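Side-chain contact in hypothetical sugar kinase (Cytophaga hutchinsonii, PDB 3R8E), which probably phosphorylates a sugar at the expense of ATP, as a putative sugar kinase of the ROK family: residues 289-292 with 293-296. Residues are numbered along the deposited sequence; the frame is centred on the assembly and turned at random.
Sequences LPTY and YTDD
Tyr293 N bonds back to Pro290 O at 3.2 Å, Thr294 N reaches the same carbonyl only weakly, and Asp295 N gives Thr291 O a bond of 3.0 Å, closing a single short helical turn, 291-294. Pro290 suits the N-cap position: its ring restricts phi at the entry, and the missing N-H costs nothing where no donation within the helix is needed.

The Tyr293 ring is enclosed on several sides, which suits a flat aromatic group. Against one face comes the edge of the Tyr292 ring in a T-shaped pair, planes at 77°; Tyr292 CD2 sits 3.6 Å above the plane of the Tyr293 ring, over its centre. Leu289, a branched apolar chain, brings its methyl CD2 to the opposite face, 4.0 Å from Tyr293 CD2, while Pro290 CD lies at the ring's edge, 3.6 Å from Tyr293 CD2. Differing first torsions swing the neighbouring rings so that they cross: Tyr292 sends CG anti to its own N (chi1 167°), whereas Tyr293 turns CG beside its N (chi1 -54°). The Tyr293 hydroxyl adds a weak hydrogen bond to Arg257 of helix 235-259, on which Leu289 and Pro290 also pack.

Thr294 combines a methyl, CG2, facing Leu289 CB with a hydroxyl for water: Thr294 OG1 lies 2.7 Å from water 1, which bonds weakly to Leu289 O. Separately, water 2 lies within hydrogen-bonding distance of Tyr292 O and Asp296 OD1, but may not donate to all its neighbours at once. Asp296 also binds Asn262 and forms a salt bridge to Arg171 of the second subunit, which makes a cation-pi contact with Tyr292; the hydroxyl of Tyr292 bonds to Asp260 and to Asn173 of that subunit.

A one-turn helix with proline at its N-cap position thus connects helix 274-288 to edge strand 298-301 of the ribonuclease H-like fold and contributes to the dimer interface.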
loop_
_atom_site.group_PDB
_atom_site.type_symbol
_atom_site.label_atom_id
_atom_site.label_comp_id
_atom_site.label_asym_id
_atom_site.label_seq_id
_atom_site.Cartn_x
_atom_site.Cartn_y
_atom_site.Cartn_z
ATOM N N LEU A 289 11.864 7.716 -6.109
ATOM C CA LEU A 289 12.290 6.717 -5.130
ATOM C C LEU A 289 13.801 6.717 -4.921
ATOM O O LEU A 289 14.538 6.791 -5.901
ATOM C CB LEU A 289 11.845 5.296 -5.535
ATOM C CG LEU A 289 10.335 5.012 -5.601
ATOM C CD1 LEU A 289 10.072 3.739 -6.379
ATOM C CD2 LEU A 289 9.699 4.940 -4.199
ATOM N N PRO A 290 14.280 6.528 -3.666
ATOM C CA PRO A 290 15.734 6.435 -3.442
ATOM C C PRO A 290 16.301 5.105 -3.962
ATOM O O PRO A 290 15.540 4.184 -4.287
ATOM C CB PRO A 290 15.870 6.559 -1.920
ATOM C CG PRO A 290 14.576 6.059 -1.384
ATOM C CD PRO A 290 13.526 6.412 -2.399
ATOM N N THR A 291 17.640 4.995 -4.009
ATOM C CA THR A 291 18.349 3.814 -4.531
ATOM C C THR A 291 18.029 2.524 -3.735
ATOM O O THR A 291 18.134 1.430 -4.308
ATOM C CB THR A 291 19.858 4.057 -4.623
ATOM O OG1 THR A 291 20.370 4.413 -3.346
ATOM C CG2 THR A 291 20.213 5.123 -5.654
ATOM N N TYR A 292 17.610 2.647 -2.453
ATOM C CA TYR A 292 17.189 1.494 -1.644
ATOM C C TYR A 292 16.194 0.610 -2.429
ATOM O O TYR A 292 16.307 -0.613 -2.402
ATOM C CB TYR A 292 16.554 1.946 -0.304
ATOM C CG TYR A 292 15.837 0.823 0.416
ATOM C CD1 TYR A 292 16.550 -0.200 1.037
ATOM C CD2 TYR A 292 14.444 0.741 0.413
ATOM C CE1 TYR A 292 15.897 -1.262 1.659
ATOM C CE2 TYR A 292 13.780 -0.326 1.019
ATOM C CZ TYR A 292 14.512 -1.322 1.644
ATOM O OH TYR A 292 13.873 -2.391 2.221
ATOM N N TYR A 293 15.254 1.237 -3.155
ATOM C CA TYR A 293 14.259 0.505 -3.951
ATOM C C TYR A 293 14.683 0.228 -5.380
ATOM O O TYR A 293 14.305 -0.808 -5.920
ATOM C CB TYR A 293 12.950 1.291 -4.044
ATOM C CG TYR A 293 12.365 1.715 -2.722
ATOM C CD1 TYR A 293 11.518 0.870 -2.010
ATOM C CD2 TYR A 293 12.601 2.984 -2.210
ATOM C CE1 TYR A 293 10.922 1.281 -0.817
ATOM C CE2 TYR A 293 12.030 3.399 -1.008
ATOM C CZ TYR A 293 11.187 2.546 -0.315
ATOM O OH TYR A 293 10.625 2.964 0.867
ATOM N N THR A 294 15.363 1.191 -6.030
ATOM C CA THR A 294 15.631 1.110 -7.464
ATOM C C THR A 294 16.885 0.309 -7.856
ATOM O O THR A 294 16.932 -0.173 -8.989
ATOM C CB THR A 294 15.694 2.515 -8.067
ATOM O OG1 THR A 294 16.803 3.220 -7.529
ATOM C CG2 THR A 294 14.406 3.319 -7.833
ATOM N N ASP A 295 17.891 0.165 -6.969
ATOM C CA ASP A 295 19.138 -0.532 -7.331
ATOM C C ASP A 295 18.921 -1.962 -7.847
ATOM O O ASP A 295 19.538 -2.326 -8.854
ATOM C CB ASP A 295 20.143 -0.545 -6.174
ATOM C CG ASP A 295 21.037 0.683 -6.107
ATOM O OD1 ASP A 295 20.857 1.602 -6.946
ATOM O OD2 ASP A 295 21.921 0.721 -5.230
ATOM N N ASP A 296 18.050 -2.758 -7.195
ATOM C CA ASP A 296 17.808 -4.128 -7.655
ATOM C C ASP A 296 16.365 -4.310 -8.155
ATOM O O ASP A 296 15.832 -5.421 -8.113
ATOM C CB ASP A 296 18.165 -5.165 -6.566
ATOM C CG ASP A 296 17.485 -5.035 -5.210
ATOM O OD1 ASP A 296 16.687 -4.089 -5.026
ATOM O OD2 ASP A 296 17.769 -5.871 -4.324
HETATM O O HOH W 1 17.095 5.879 -8.001
HETATM O O HOH W 2 17.834 -1.926 -4.258
#